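Local atomic coordinates of probable zinc protease PqqL (Escherichia coli, PDB entry 6OFT), a protein that probably acts as a zinc-dependent metalloendopeptidase of the M16 family in the periplasm, this chain being the first half of the protein. Residues 282-294 with 301-313. Residues are numbered along the deposited sequence; the frame is centred on the assembly and turned at random.
Sequences MLVQLFNQRLQER and KTISGGTARSVKI
In the inactive M16 domain in the first half of PqqL, the outermost strand of a sheet is held to a covering helix where N288 hydrogen-bonds to A308. Strand segment 303-313 runs back along helix segment 282-294, nearly antiparallel to it, the two axes 7.2 Å apart at the closest. The strand pairs with strand 317-326, T307 with R323 and R309 with F321; in the chain it has no strand on its other side, and there A308 turns its N-H and C=O to the carboxamide of N288. A308 N donates to N288 OD1 at 2.7 Å, in the plane of the side-chain carbonyl of N288 and on a lone pair of OD1, though the N-H bends to 135°. N288 ND2 returns a straighter bond to A308 O (3.2 Å, 158°), leaving nearly within its own amide plane. The first torsion (chi1 -71°) sets CG opposite the carbonyl carbon of N288 and brings the amide to the strand. With an alanine here, the A308 N-H and C=O would probably lose their side-chain mates, and the strand edge would be less firmly tied to the helix. Van der Waals contacts flank the amide. The V284 CG1 methyl lies against A308 O at 3.3 Å, and A308 CB packs 3.5 Å from F287 CD1, approaching that ring obliquely; F322 meets the same ring from the neighbouring strand. One turn further along the helix, L291 CD2 rests 3.6 Å from G306 CA, where a side chain would clash, while its CD1 touches I303 CD1 at 3.9 Å. The chemistry implies a division of labour: the two hydrogen bonds of the carboxamide engage both backbone polar groups of A308 and fix its rotation, while small residues at G306 and A308 let the helix lie close.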
# COMPACT_ATOMS: atom_id res chain seq x y z
N MET A 282 1.25 -17.71 -2.16
CA MET A 282 0.65 -19.04 -2.14
C MET A 282 0.58 -19.62 -0.75
O MET A 282 -0.44 -20.21 -0.43
CB MET A 282 1.32 -19.98 -3.13
CG MET A 282 0.75 -19.79 -4.51
SD MET A 282 1.49 -20.86 -5.70
CE MET A 282 0.92 -20.11 -7.16
N LEU A 283 1.62 -19.40 0.09
CA LEU A 283 1.62 -19.85 1.49
C LEU A 283 0.46 -19.22 2.25
O LEU A 283 -0.24 -19.91 2.99
CB LEU A 283 2.95 -19.55 2.19
CG LEU A 283 4.12 -20.52 1.95
CD1 LEU A 283 5.36 -20.03 2.64
CD2 LEU A 283 3.79 -21.95 2.43
N VAL A 284 0.23 -17.91 2.00
CA VAL A 284 -0.84 -17.08 2.57
C VAL A 284 -2.19 -17.65 2.10
O VAL A 284 -3.05 -17.95 2.95
CB VAL A 284 -0.63 -15.57 2.20
CG1 VAL A 284 -1.92 -14.77 2.23
CG2 VAL A 284 0.43 -14.93 3.10
N GLN A 285 -2.36 -17.86 0.78
CA GLN A 285 -3.60 -18.40 0.23
C GLN A 285 -3.91 -19.81 0.73
O GLN A 285 -5.06 -20.09 1.05
CB GLN A 285 -3.61 -18.37 -1.31
CG GLN A 285 -4.97 -18.83 -1.88
CD GLN A 285 -5.16 -18.56 -3.35
OE1 GLN A 285 -4.39 -17.84 -3.98
NE2 GLN A 285 -6.22 -19.13 -3.92
N LEU A 286 -2.90 -20.69 0.80
CA LEU A 286 -3.08 -22.07 1.26
C LEU A 286 -3.58 -22.11 2.71
O LEU A 286 -4.49 -22.89 3.02
CB LEU A 286 -1.80 -22.88 1.07
CG LEU A 286 -1.48 -23.33 -0.37
CD1 LEU A 286 -0.02 -23.62 -0.52
CD2 LEU A 286 -2.29 -24.56 -0.77
N PHE A 287 -3.03 -21.23 3.58
CA PHE A 287 -3.46 -21.10 4.97
C PHE A 287 -4.95 -20.72 5.00
O PHE A 287 -5.73 -21.37 5.68
CB PHE A 287 -2.63 -20.02 5.69
CG PHE A 287 -2.99 -19.85 7.15
CD1 PHE A 287 -4.05 -19.01 7.53
CD2 PHE A 287 -2.29 -20.53 8.14
CE1 PHE A 287 -4.38 -18.86 8.87
CE2 PHE A 287 -2.64 -20.37 9.48
CZ PHE A 287 -3.68 -19.54 9.84
N ASN A 288 -5.33 -19.67 4.23
CA ASN A 288 -6.69 -19.15 4.09
C ASN A 288 -7.65 -20.23 3.63
O ASN A 288 -8.72 -20.38 4.20
CB ASN A 288 -6.72 -17.96 3.11
CG ASN A 288 -6.08 -16.73 3.69
OD1 ASN A 288 -5.86 -16.66 4.89
ND2 ASN A 288 -5.76 -15.72 2.86
N GLN A 289 -7.24 -20.98 2.58
CA GLN A 289 -7.97 -22.10 1.98
C GLN A 289 -8.28 -23.15 3.05
O GLN A 289 -9.45 -23.43 3.28
CB GLN A 289 -7.17 -22.68 0.78
CG GLN A 289 -7.79 -23.91 0.10
CD GLN A 289 -7.13 -24.24 -1.22
OE1 GLN A 289 -6.28 -25.14 -1.31
NE2 GLN A 289 -7.52 -23.54 -2.27
N ARG A 290 -7.24 -23.65 3.75
CA ARG A 290 -7.42 -24.66 4.80
C ARG A 290 -8.35 -24.21 5.91
O ARG A 290 -9.27 -24.95 6.23
CB ARG A 290 -6.09 -25.16 5.37
CG ARG A 290 -6.24 -26.58 5.91
CD ARG A 290 -4.96 -27.15 6.44
NE ARG A 290 -4.13 -27.70 5.38
CZ ARG A 290 -2.92 -28.20 5.58
NH1 ARG A 290 -2.42 -28.24 6.81
NH2 ARG A 290 -2.22 -28.68 4.57
N LEU A 291 -8.17 -22.99 6.45
CA LEU A 291 -9.05 -22.46 7.49
C LEU A 291 -10.51 -22.37 7.04
O LEU A 291 -11.40 -22.77 7.80
CB LEU A 291 -8.54 -21.09 8.01
CG LEU A 291 -9.26 -20.52 9.24
CD1 LEU A 291 -9.05 -21.41 10.48
CD2 LEU A 291 -8.79 -19.12 9.54
N GLN A 292 -10.76 -21.86 5.82
CA GLN A 292 -12.10 -21.73 5.25
C GLN A 292 -12.76 -23.08 4.99
O GLN A 292 -13.97 -23.19 5.15
CB GLN A 292 -12.10 -20.87 3.97
CG GLN A 292 -12.01 -19.37 4.23
CD GLN A 292 -13.13 -18.84 5.12
OE1 GLN A 292 -12.89 -18.40 6.25
NE2 GLN A 292 -14.36 -18.89 4.63
N GLU A 293 -11.96 -24.10 4.62
CA GLU A 293 -12.43 -25.47 4.37
C GLU A 293 -12.86 -26.11 5.69
O GLU A 293 -13.89 -26.79 5.72
CB GLU A 293 -11.32 -26.32 3.72
CG GLU A 293 -11.01 -26.01 2.26
CD GLU A 293 -9.71 -26.58 1.71
OE1 GLU A 293 -8.75 -26.80 2.50
OE2 GLU A 293 -9.64 -26.80 0.48
N ARG A 294 -12.08 -25.88 6.77
CA ARG A 294 -12.37 -26.38 8.12
C ARG A 294 -13.62 -25.71 8.71
O ARG A 294 -14.42 -26.38 9.36
CB ARG A 294 -11.16 -26.22 9.04
CG ARG A 294 -10.01 -27.17 8.71
CD ARG A 294 -8.98 -27.24 9.82
NE ARG A 294 -8.33 -28.55 9.86
CZ ARG A 294 -7.01 -28.74 9.76
NH1 ARG A 294 -6.52 -29.97 9.80
NH2 ARG A 294 -6.19 -27.71 9.65
N LYS A 301 -16.52 -24.43 14.61
CA LYS A 301 -17.64 -23.54 14.95
C LYS A 301 -17.37 -22.79 16.26
O LYS A 301 -18.14 -21.90 16.64
CB LYS A 301 -18.98 -24.29 14.92
CG LYS A 301 -19.91 -23.83 13.78
CD LYS A 301 -19.29 -23.98 12.37
CE LYS A 301 -20.00 -23.13 11.34
NZ LYS A 301 -19.15 -22.87 10.15
N THR A 302 -16.21 -23.10 16.89
CA THR A 302 -15.67 -22.48 18.12
C THR A 302 -15.03 -21.11 17.82
O THR A 302 -14.69 -20.38 18.76
CB THR A 302 -14.64 -23.42 18.79
OG1 THR A 302 -13.65 -23.81 17.84
CG2 THR A 302 -15.28 -24.65 19.43
N ILE A 303 -14.86 -20.77 16.52
CA ILE A 303 -14.27 -19.53 15.99
C ILE A 303 -15.18 -18.91 14.91
O ILE A 303 -15.97 -19.64 14.31
CB ILE A 303 -12.81 -19.73 15.47
CG1 ILE A 303 -12.75 -20.72 14.29
CG2 ILE A 303 -11.86 -20.14 16.60
CD1 ILE A 303 -11.59 -20.51 13.33
N SER A 304 -15.06 -17.59 14.66
CA SER A 304 -15.90 -16.92 13.66
C SER A 304 -15.28 -16.92 12.25
O SER A 304 -15.99 -17.12 11.27
CB SER A 304 -16.28 -15.51 14.11
OG SER A 304 -15.20 -14.58 14.03
N GLY A 305 -13.97 -16.71 12.18
CA GLY A 305 -13.24 -16.68 10.93
C GLY A 305 -11.75 -16.48 11.15
O GLY A 305 -11.23 -16.80 12.22
N GLY A 306 -11.10 -15.93 10.14
CA GLY A 306 -9.67 -15.65 10.19
C GLY A 306 -9.05 -15.49 8.83
O GLY A 306 -9.69 -15.81 7.82
N THR A 307 -7.80 -14.99 8.79
CA THR A 307 -7.06 -14.74 7.55
C THR A 307 -5.53 -14.75 7.74
O THR A 307 -5.03 -14.63 8.85
CB THR A 307 -7.54 -13.42 6.87
OG1 THR A 307 -7.07 -13.38 5.53
CG2 THR A 307 -7.09 -12.16 7.62
N ALA A 308 -4.83 -14.88 6.63
CA ALA A 308 -3.38 -14.76 6.52
C ALA A 308 -3.21 -13.67 5.47
O ALA A 308 -3.99 -13.61 4.50
CB ALA A 308 -2.76 -16.06 6.05
N ARG A 309 -2.26 -12.78 5.69
CA ARG A 309 -2.02 -11.66 4.78
C ARG A 309 -0.61 -11.16 4.88
O ARG A 309 0.04 -11.30 5.92
CB ARG A 309 -2.97 -10.50 5.12
CG ARG A 309 -3.76 -9.97 3.94
CD ARG A 309 -4.35 -8.60 4.22
NE ARG A 309 -5.38 -8.63 5.26
CZ ARG A 309 -5.60 -7.65 6.12
NH1 ARG A 309 -4.86 -6.54 6.09
NH2 ARG A 309 -6.56 -7.76 7.04
N SER A 310 -0.15 -10.54 3.79
CA SER A 310 1.13 -9.86 3.72
C SER A 310 0.82 -8.37 3.60
O SER A 310 -0.14 -7.99 2.93
CB SER A 310 1.96 -10.35 2.53
OG SER A 310 1.32 -10.10 1.29
N VAL A 311 1.59 -7.54 4.30
CA VAL A 311 1.44 -6.08 4.26
C VAL A 311 2.82 -5.43 4.14
O VAL A 311 3.77 -5.90 4.77
CB VAL A 311 0.57 -5.53 5.45
CG1 VAL A 311 1.21 -5.80 6.81
CG2 VAL A 311 0.24 -4.05 5.28
N LYS A 312 2.93 -4.36 3.32
CA LYS A 312 4.15 -3.56 3.19
C LYS A 312 4.29 -2.74 4.47
O LYS A 312 3.31 -2.14 4.93
CB LYS A 312 4.04 -2.62 1.97
CG LYS A 312 5.20 -1.65 1.80
CD LYS A 312 4.92 -0.64 0.69
CE LYS A 312 5.83 0.56 0.77
NZ LYS A 312 5.61 1.46 -0.39
N ILE A 313 5.50 -2.74 5.10
CA ILE A 313 5.71 -1.99 6.34
C ILE A 313 6.75 -0.88 6.16
O ILE A 313 6.80 0.06 6.95
CB ILE A 313 6.02 -2.91 7.57
CG1 ILE A 313 7.38 -3.64 7.44
CG2 ILE A 313 4.85 -3.90 7.84
CD1 ILE A 313 7.88 -4.33 8.73